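Local coordinates for DNA mimic protein DMP12 (Neisseria meningitidis MC58, PDB 3W1O), which mimics DNA, occupying the DNA-binding sites of the histone-like HU protein and partially preventing HU from binding DNA, more likely as a regulator than as a competitive inhibitor, at residues I25-K30 with E35-I40; R51-L56 with K99-V104. One frame throughout, in Å; residues are numbered along the deposited sequence.

Interaction 1 (I25-K30 with E35-I40)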
ATOM      1  N   ILE A  25      10.101  -8.870  -0.600  1.00 24.97           N
ATOM      2  CA  ILE A  25       8.743  -9.449  -0.412  1.00 24.50           C
ATOM      3  C   ILE A  25       8.764 -10.426   0.766  1.00 24.56           C
ATOM      4  O   ILE A  25       7.857 -10.411   1.605  1.00 22.81           O
ATOM      5  CB  ILE A  25       8.247 -10.205  -1.669  1.00 23.61           C
ATOM      6  CG1 ILE A  25       8.204  -9.263  -2.879  1.00 24.11           C
ATOM      7  CG2 ILE A  25       6.835 -10.825  -1.438  1.00 23.45           C
ATOM      8  CD1 ILE A  25       7.234  -8.071  -2.707  1.00 24.40           C
ATOM      9  N   ASP A  26       9.794 -11.264   0.810  1.00 24.95           N
ATOM     10  CA  ASP A  26       9.970 -12.186   1.923  1.00 26.06           C
ATOM     11  C   ASP A  26      10.032 -11.414   3.239  1.00 24.79           C
ATOM     12  O   ASP A  26       9.369 -11.787   4.180  1.00 23.78           O
ATOM     13  CB  ASP A  26      11.233 -13.013   1.763  1.00 27.74           C
ATOM     14  CG  ASP A  26      11.169 -13.988   0.588  1.00 33.24           C
ATOM     15  OD1 ASP A  26      10.059 -14.324   0.081  1.00 36.64           O
ATOM     16  OD2 ASP A  26      12.277 -14.426   0.189  1.00 40.83           O
ATOM     17  N   TRP A  27      10.795 -10.322   3.275  1.00 24.53           N
ATOM     18  CA  TRP A  27      10.884  -9.465   4.453  1.00 23.27           C
ATOM     19  C   TRP A  27       9.484  -8.993   4.866  1.00 23.15           C
ATOM     20  O   TRP A  27       9.140  -9.083   6.056  1.00 23.36           O
ATOM     21  CB  TRP A  27      11.805  -8.269   4.224  1.00 24.07           C
ATOM     22  CG  TRP A  27      11.919  -7.374   5.411  1.00 23.31           C
ATOM     23  CD1 TRP A  27      12.860  -7.439   6.395  1.00 22.77           C
ATOM     24  CD2 TRP A  27      11.067  -6.249   5.728  1.00 20.62           C
ATOM     25  NE1 TRP A  27      12.652  -6.433   7.299  1.00 22.48           N
ATOM     26  CE2 TRP A  27      11.553  -5.696   6.929  1.00 22.22           C
ATOM     27  CE3 TRP A  27       9.936  -5.664   5.102  1.00 23.39           C
ATOM     28  CZ2 TRP A  27      10.954  -4.565   7.559  1.00 21.31           C
ATOM     29  CZ3 TRP A  27       9.338  -4.538   5.705  1.00 23.35           C
ATOM     30  CH2 TRP A  27       9.838  -4.012   6.931  1.00 24.83           C
ATOM     31  N   ALA A  28       8.673  -8.532   3.907  1.00 21.17           N
ATOM     32  CA  ALA A  28       7.360  -7.974   4.256  1.00 21.38           C
ATOM     33  C   ALA A  28       6.482  -9.059   4.908  1.00 22.02           C
ATOM     34  O   ALA A  28       5.871  -8.810   5.948  1.00 21.19           O
ATOM     35  CB  ALA A  28       6.703  -7.417   3.012  1.00 20.83           C
ATOM     36  N   TYR A  29       6.444 -10.247   4.289  1.00 22.69           N
ATOM     37  CA  TYR A  29       5.605 -11.343   4.829  1.00 24.59           C
ATOM     38  C   TYR A  29       6.088 -11.798   6.182  1.00 26.05           C
ATOM     39  O   TYR A  29       5.278 -12.273   6.991  1.00 26.72           O
ATOM     40  CB  TYR A  29       5.531 -12.531   3.860  1.00 24.18           C
ATOM     41  CG  TYR A  29       4.500 -12.297   2.778  1.00 25.64           C
ATOM     42  CD1 TYR A  29       3.136 -12.177   3.091  1.00 24.57           C
ATOM     43  CD2 TYR A  29       4.885 -12.166   1.446  1.00 24.72           C
ATOM     44  CE1 TYR A  29       2.177 -11.937   2.083  1.00 27.84           C
ATOM     45  CE2 TYR A  29       3.942 -11.934   0.444  1.00 25.65           C
ATOM     46  CZ  TYR A  29       2.603 -11.824   0.753  1.00 26.37           C
ATOM     47  OH  TYR A  29       1.688 -11.572  -0.264  1.00 28.26           O
ATOM     48  N   LYS A  30       7.396 -11.646   6.423  1.00 24.76           N
ATOM     49  CA  LYS A  30       7.997 -11.914   7.749  1.00 26.99           C
ATOM     50  C   LYS A  30       7.889 -10.782   8.766  1.00 25.53           C
ATOM     51  O   LYS A  30       8.232 -10.981   9.939  1.00 25.29           O
ATOM     52  CB  LYS A  30       9.490 -12.245   7.603  1.00 26.72           C
ATOM     53  CG  LYS A  30       9.724 -13.642   7.020  1.00 33.15           C
ATOM     54  CD  LYS A  30      11.124 -13.732   6.405  1.00 38.75           C
ATOM     55  CE  LYS A  30      12.135 -14.213   7.422  1.00 43.63           C
ATOM     56  NZ  LYS A  30      13.322 -14.759   6.681  1.00 49.22           N
ATOM     57  N   GLU A  35       4.773  -1.348  11.236  1.00 21.48           N
ATOM     58  CA  GLU A  35       3.938  -0.218  10.897  1.00 21.12           C
ATOM     59  C   GLU A  35       4.069   0.117   9.397  1.00 19.90           C
ATOM     60  O   GLU A  35       3.239   0.834   8.836  1.00 19.27           O
ATOM     61  CB  GLU A  35       4.350   1.029  11.739  1.00 21.85           C
ATOM     62  CG  GLU A  35       5.670   1.680  11.307  1.00 23.71           C
ATOM     63  CD  GLU A  35       6.043   2.831  12.213  1.00 30.87           C
ATOM     64  OE1 GLU A  35       5.430   3.903  12.046  1.00 28.83           O
ATOM     65  OE2 GLU A  35       6.940   2.657  13.055  1.00 29.32           O
ATOM     66  N   THR A  36       5.089  -0.435   8.751  1.00 18.52           N
ATOM     67  CA  THR A  36       5.352  -0.105   7.323  1.00 18.17           C
ATOM     68  C   THR A  36       4.690  -1.110   6.398  1.00 19.56           C
ATOM     69  O   THR A  36       4.832  -0.996   5.183  1.00 18.09           O
ATOM     70  CB  THR A  36       6.854  -0.069   6.973  1.00 17.38           C
ATOM     71  OG1 THR A  36       7.424  -1.392   7.109  1.00 18.00           O
ATOM     72  CG2 THR A  36       7.605   0.965   7.904  1.00 19.01           C
ATOM     73  N   VAL A  37       3.973  -2.085   6.977  1.00 19.65           N
ATOM     74  CA  VAL A  37       3.386  -3.158   6.189  1.00 21.08           C
ATOM     75  C   VAL A  37       1.902  -3.152   6.451  1.00 22.08           C
ATOM     76  O   VAL A  37       1.462  -3.180   7.633  1.00 22.86           O
ATOM     77  CB  VAL A  37       3.960  -4.551   6.491  1.00 21.92           C
ATOM     78  CG1 VAL A  37       3.116  -5.637   5.756  1.00 24.22           C
ATOM     79  CG2 VAL A  37       5.419  -4.661   6.112  1.00 21.41           C
ATOM     80  N   VAL A  38       1.108  -3.095   5.388  1.00 20.70           N
ATOM     81  CA  VAL A  38      -0.320  -3.303   5.568  1.00 21.28           C
ATOM     82  C   VAL A  38      -0.669  -4.657   4.919  1.00 22.19           C
ATOM     83  O   VAL A  38      -0.456  -4.841   3.738  1.00 20.04           O
ATOM     84  CB  VAL A  38      -1.152  -2.199   4.915  1.00 22.31           C
ATOM     85  CG1 VAL A  38      -2.640  -2.429   5.195  1.00 21.78           C
ATOM     86  CG2 VAL A  38      -0.734  -0.815   5.455  1.00 24.12           C
ATOM     87  N   GLU A  39      -1.242  -5.573   5.694  1.00 20.47           N
ATOM     88  CA  GLU A  39      -1.722  -6.837   5.173  1.00 21.23           C
ATOM     89  C   GLU A  39      -3.213  -6.684   4.948  1.00 22.01           C
ATOM     90  O   GLU A  39      -3.925  -6.218   5.844  1.00 23.93           O
ATOM     91  CB  GLU A  39      -1.471  -7.906   6.254  1.00 22.90           C
ATOM     92  CG  GLU A  39      -1.972  -9.271   5.904  1.00 26.59           C
ATOM     93  CD  GLU A  39      -1.789 -10.227   7.068  1.00 29.62           C
ATOM     94  OE1 GLU A  39      -2.010  -9.826   8.243  1.00 31.25           O
ATOM     95  OE2 GLU A  39      -1.429 -11.372   6.774  1.00 30.26           O
ATOM     96  N   ILE A  40      -3.708  -7.080   3.775  1.00 20.19           N
ATOM     97  CA  ILE A  40      -5.083  -6.811   3.415  1.00 19.88           C
ATOM     98  C   ILE A  40      -5.740  -8.120   3.031  1.00 20.32           C
ATOM     99  O   ILE A  40      -5.301  -8.759   2.094  1.00 20.33           O
ATOM    100  CB  ILE A  40      -5.186  -5.822   2.259  1.00 20.26           C
ATOM    101  CG1 ILE A  40      -4.393  -4.572   2.613  1.00 19.09           C
ATOM    102  CG2 ILE A  40      -6.680  -5.421   1.996  1.00 20.84           C
ATOM    103  CD1 ILE A  40      -4.430  -3.443   1.530  1.00 23.60           C
TER

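Interaction 2 (R51-L56 with K99-V104)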
ATOM      1  N   ARG A  51     -16.678  -0.089  -2.004  1.00 28.99           N
ATOM      2  CA  ARG A  51     -16.786   1.282  -1.518  1.00 28.56           C
ATOM      3  C   ARG A  51     -15.959   2.282  -2.281  1.00 26.77           C
ATOM      4  O   ARG A  51     -15.998   3.492  -2.012  1.00 26.69           O
ATOM      5  CB  ARG A  51     -16.489   1.294  -0.054  1.00 27.27           C
ATOM      6  CG  ARG A  51     -17.687   0.652   0.633  1.00 30.64           C
ATOM      7  CD  ARG A  51     -17.573   0.686   2.121  1.00 30.82           C
ATOM      8  NE  ARG A  51     -17.517   2.073   2.550  1.00 30.33           N
ATOM      9  CZ  ARG A  51     -16.872   2.448   3.640  1.00 33.07           C
ATOM     10  NH1 ARG A  51     -16.284   1.499   4.376  1.00 28.70           N
ATOM     11  NH2 ARG A  51     -16.825   3.735   3.975  1.00 29.96           N
ATOM     12  N   GLY A  52     -15.189   1.767  -3.223  1.00 25.89           N
ATOM     13  CA  GLY A  52     -14.461   2.620  -4.152  1.00 25.27           C
ATOM     14  C   GLY A  52     -13.024   2.972  -3.774  1.00 23.45           C
ATOM     15  O   GLY A  52     -12.420   3.828  -4.417  1.00 22.06           O
ATOM     16  N   LEU A  53     -12.453   2.275  -2.784  1.00 22.97           N
ATOM     17  CA  LEU A  53     -11.085   2.521  -2.372  1.00 21.60           C
ATOM     18  C   LEU A  53     -10.052   2.266  -3.508  1.00 22.29           C
ATOM     19  O   LEU A  53      -9.141   3.072  -3.738  1.00 23.37           O
ATOM     20  CB  LEU A  53     -10.732   1.722  -1.111  1.00 21.81           C
ATOM     21  CG  LEU A  53      -9.242   1.798  -0.653  1.00 22.40           C
ATOM     22  CD1 LEU A  53      -8.802   3.298  -0.344  1.00 24.97           C
ATOM     23  CD2 LEU A  53      -8.982   0.958   0.581  1.00 22.66           C
ATOM     24  N   TRP A  54     -10.173   1.140  -4.213  1.00 22.41           N
ATOM     25  CA  TRP A  54      -9.149   0.800  -5.171  1.00 22.23           C
ATOM     26  C   TRP A  54      -9.311   1.692  -6.376  1.00 23.42           C
ATOM     27  O   TRP A  54      -8.316   2.136  -6.974  1.00 23.77           O
ATOM     28  CB  TRP A  54      -9.184  -0.691  -5.549  1.00 21.52           C
ATOM     29  CG  TRP A  54      -9.252  -1.573  -4.334  1.00 21.70           C
ATOM     30  CD1 TRP A  54     -10.188  -2.522  -4.082  1.00 21.42           C
ATOM     31  CD2 TRP A  54      -8.391  -1.541  -3.186  1.00 23.00           C
ATOM     32  NE1 TRP A  54      -9.975  -3.107  -2.858  1.00 21.00           N
ATOM     33  CE2 TRP A  54      -8.868  -2.531  -2.283  1.00 22.52           C
ATOM     34  CE3 TRP A  54      -7.247  -0.794  -2.842  1.00 22.83           C
ATOM     35  CZ2 TRP A  54      -8.257  -2.790  -1.072  1.00 23.35           C
ATOM     36  CZ3 TRP A  54      -6.632  -1.063  -1.614  1.00 24.15           C
ATOM     37  CH2 TRP A  54      -7.141  -2.043  -0.753  1.00 21.83           C
ATOM     38  N   ARG A  55     -10.555   2.016  -6.704  1.00 24.19           N
ATOM     39  CA  ARG A  55     -10.787   3.016  -7.764  1.00 26.41           C
ATOM     40  C   ARG A  55     -10.115   4.370  -7.453  1.00 25.71           C
ATOM     41  O   ARG A  55      -9.575   5.041  -8.331  1.00 25.05           O
ATOM     42  CB  ARG A  55     -12.310   3.188  -7.966  1.00 26.99           C
ATOM     43  CG  ARG A  55     -12.908   1.974  -8.679  1.00 29.95           C
ATOM     44  CD  ARG A  55     -14.406   2.149  -8.910  1.00 38.37           C
ATOM     45  NE  ARG A  55     -15.192   1.336  -7.984  1.00 38.73           N
ATOM     46  CZ  ARG A  55     -16.013   1.856  -7.087  1.00 42.56           C
ATOM     47  NH1 ARG A  55     -16.141   3.170  -7.027  1.00 45.31           N
ATOM     48  NH2 ARG A  55     -16.715   1.078  -6.251  1.00 44.94           N
ATOM     49  N   LEU A  56     -10.122   4.776  -6.195  1.00 26.78           N
ATOM     50  CA  LEU A  56      -9.457   5.997  -5.797  1.00 28.80           C
ATOM     51  C   LEU A  56      -7.981   5.900  -6.046  1.00 28.86           C
ATOM     52  O   LEU A  56      -7.387   6.866  -6.541  1.00 30.28           O
ATOM     53  CB  LEU A  56      -9.699   6.270  -4.308  1.00 29.79           C
ATOM     54  CG  LEU A  56     -10.053   7.610  -3.688  1.00 33.67           C
ATOM     55  CD1 LEU A  56     -11.023   8.491  -4.527  1.00 35.03           C
ATOM     56  CD2 LEU A  56     -10.682   7.280  -2.353  1.00 34.31           C
ATOM     57  N   LYS A  99      -6.383   4.519   7.093  1.00 17.81           N
ATOM     58  CA  LYS A  99      -5.364   5.108   7.925  1.00 19.30           C
ATOM     59  C   LYS A  99      -4.056   4.334   7.849  1.00 19.62           C
ATOM     60  O   LYS A  99      -2.978   4.930   7.866  1.00 20.83           O
ATOM     61  CB  LYS A  99      -5.787   5.181   9.405  1.00 18.49           C
ATOM     62  CG  LYS A  99      -6.910   6.224   9.693  1.00 20.39           C
ATOM     63  CD  LYS A  99      -7.401   6.080  11.169  1.00 18.05           C
ATOM     64  CE  LYS A  99      -6.207   6.289  12.123  1.00 20.51           C
ATOM     65  NZ  LYS A  99      -6.780   6.521  13.444  1.00 18.17           N
ATOM     66  N   ASN A 100      -4.167   3.012   7.827  1.00 20.41           N
ATOM     67  CA  ASN A 100      -2.997   2.196   7.790  1.00 20.67           C
ATOM     68  C   ASN A 100      -2.233   2.379   6.467  1.00 20.08           C
ATOM     69  O   ASN A 100      -1.003   2.378   6.468  1.00 19.85           O
ATOM     70  CB  ASN A 100      -3.372   0.744   8.014  1.00 20.67           C
ATOM     71  CG  ASN A 100      -3.732   0.473   9.465  1.00 23.50           C
ATOM     72  OD1 ASN A 100      -3.302   1.213  10.347  1.00 27.69           O
ATOM     73  ND2 ASN A 100      -4.529  -0.540   9.701  1.00 24.44           N
ATOM     74  N   ILE A 101      -2.973   2.490   5.369  1.00 17.97           N
ATOM     75  CA  ILE A 101      -2.314   2.678   4.059  1.00 18.93           C
ATOM     76  C   ILE A 101      -1.682   4.054   4.069  1.00 18.68           C
ATOM     77  O   ILE A 101      -0.495   4.204   3.744  1.00 17.76           O
ATOM     78  CB  ILE A 101      -3.311   2.543   2.884  1.00 18.51           C
ATOM     79  CG1 ILE A 101      -3.728   1.083   2.751  1.00 20.72           C
ATOM     80  CG2 ILE A 101      -2.657   3.008   1.571  1.00 20.93           C
ATOM     81  CD1 ILE A 101      -4.901   0.869   1.739  1.00 18.44           C
ATOM     82  N   ILE A 102      -2.429   5.037   4.565  1.00 17.52           N
ATOM     83  CA  ILE A 102      -1.873   6.402   4.671  1.00 18.83           C
ATOM     84  C   ILE A 102      -0.560   6.419   5.451  1.00 19.04           C
ATOM     85  O   ILE A 102       0.421   7.116   5.090  1.00 19.10           O
ATOM     86  CB  ILE A 102      -2.906   7.383   5.267  1.00 19.64           C
ATOM     87  CG1 ILE A 102      -4.012   7.698   4.253  1.00 19.26           C
ATOM     88  CG2 ILE A 102      -2.209   8.675   5.728  1.00 19.79           C
ATOM     89  CD1 ILE A 102      -5.257   8.413   4.930  1.00 19.85           C
ATOM     90  N   HIS A 103      -0.520   5.627   6.515  1.00 19.07           N
ATOM     91  CA  HIS A 103       0.656   5.648   7.347  1.00 20.75           C
ATOM     92  C   HIS A 103       1.892   5.112   6.632  1.00 21.42           C
ATOM     93  O   HIS A 103       3.019   5.624   6.831  1.00 20.88           O
ATOM     94  CB  HIS A 103       0.462   4.801   8.594  1.00 21.44           C
ATOM     95  CG  HIS A 103       1.578   4.979   9.555  1.00 25.29           C
ATOM     96  ND1 HIS A 103       1.772   6.162  10.240  1.00 27.61           N
ATOM     97  CD2 HIS A 103       2.631   4.181   9.858  1.00 25.57           C
ATOM     98  CE1 HIS A 103       2.870   6.062  10.971  1.00 28.99           C
ATOM     99  NE2 HIS A 103       3.409   4.870  10.758  1.00 27.52           N
ATOM    100  N   VAL A 104       1.704   4.019   5.882  1.00 20.16           N
ATOM    101  CA  VAL A 104       2.811   3.500   5.053  1.00 19.82           C
ATOM    102  C   VAL A 104       3.291   4.556   4.094  1.00 19.19           C
ATOM    103  O   VAL A 104       4.486   4.768   3.946  1.00 20.23           O
ATOM    104  CB  VAL A 104       2.369   2.284   4.235  1.00 19.35           C
ATOM    105  CG1 VAL A 104       3.560   1.843   3.261  1.00 18.62           C
ATOM    106  CG2 VAL A 104       2.037   1.162   5.252  1.00 20.50           C
TER

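Interaction 1 (I25-K30 with E35-I40)
Ala28 and Val37 mark the closest backbone approach, 6.5 Å between their CA atoms, where helix 21-30 lies near the start of the edge strand 37-40. So near an approach suits the small methyl of alanine: Ala28 CB sits 4.3 Å from Val37 CG2. The CB of Val37 points toward the helix, and its CG2, anti to the carbonyl carbon, also meets Trp27 CZ3 at 3.9 Å, so a single methyl touches two helix residues. Trp27 carries its indole outward with CG anti to the backbone N (chi1 -180°), which brings the six-membered ring beyond the helix to the strand. At the edge of that ring, in its plane, lies Thr36 OG1, 3.6 Å from Trp27 CH2. The hydroxyl bonds instead to Ser34 OG and to the backbone O of Cys11, so the threonine oxygen can lie beside the ring edge with its hydrogen bonds made there. This is helix-on-sheet packing in an α+β fold built on a four-stranded antiparallel sheet. Ala28 also rests on Leu8 and Phe10 of the adjoining strand 7-10, Leu12 and Ile18 also touch Trp27, and Val38 faces helix 96-111.

Interaction 2 (R51-L56 with K99-V104)
Trp54 presents its indole to two aliphatic neighbours: Leu53 CG lies over one face, 3.9 Å above the plane and offset toward the rim, and Ile101 CD1 comes in obliquely, 4.2 Å from Trp54 CZ3. The edge bearing NE1 is hydrogen-bonded to Ile45 O, which anchors the ring to helix 42-51, and Trp64 packs against the indole edge-to-face. This is a sparse helix-helix contact in the core of the α+β fold, helix 53-61 against helix 96-111, with the nearest CA atoms, those of Leu53 and Ile101, 10.9 Å apart. At that spacing only long side chains bridge the gap, and isoleucine is well suited: with CG1 anti to the carbonyl carbon (chi1 -71°) and CD1 anti to CA (chi2 171°), the side chain of Ile101 extends toward the other helix. Leu53 starts out toward Ile101, whereas the CB of Trp54 points away and its large ring brings the six-membered end back. Leucine, isoleucine and tryptophan here make a purely apolar junction, which Leu87 of helix 77-88 also joins by touching both Leu53 and Ile101. Just before this turn of helix, Gly52 closes helix 42-51 with a Schellman motif and is the N-cap of helix 53-61. Its positive phi of 94° is readily adopted by glycine, and with no side chain it lets the flat guanidinium of Arg55 lie close, Gly52 CA being 3.1 Å above that plane. Arg51, at the same corner, reaches Glu95 in a salt bridge. Between 51-56 and 99-104 the contact comes down to one terminal methyl, Ile101 CD1, which stands 4.2 Å from Leu53 CD2 as well as touching the indole.

The two interactions follow one another along the chain, interaction 1 closing before interaction 2 opens, and their centres lie about 16 Å apart on opposite sides of the chain's centre. Strand 37-40, outermost in the four-stranded antiparallel sheet, supplies half of interaction 1 and also reaches the helices of interaction 2: Val37 faces helix 21-30, while Val38 turns to helix 96-111, its CG2 3.4 Å from Val104 CG2. Ile40 likewise meets Trp54. At the strand's entry, Glu35 OE1 lies 2.6 Å from His103 NE2, a probable hydrogen bond joining the two contacts. Helices thus cover both sides of this strand. The monomer's shape and electrostatic surface resemble those of the straight portion of bent HU-bound DNA.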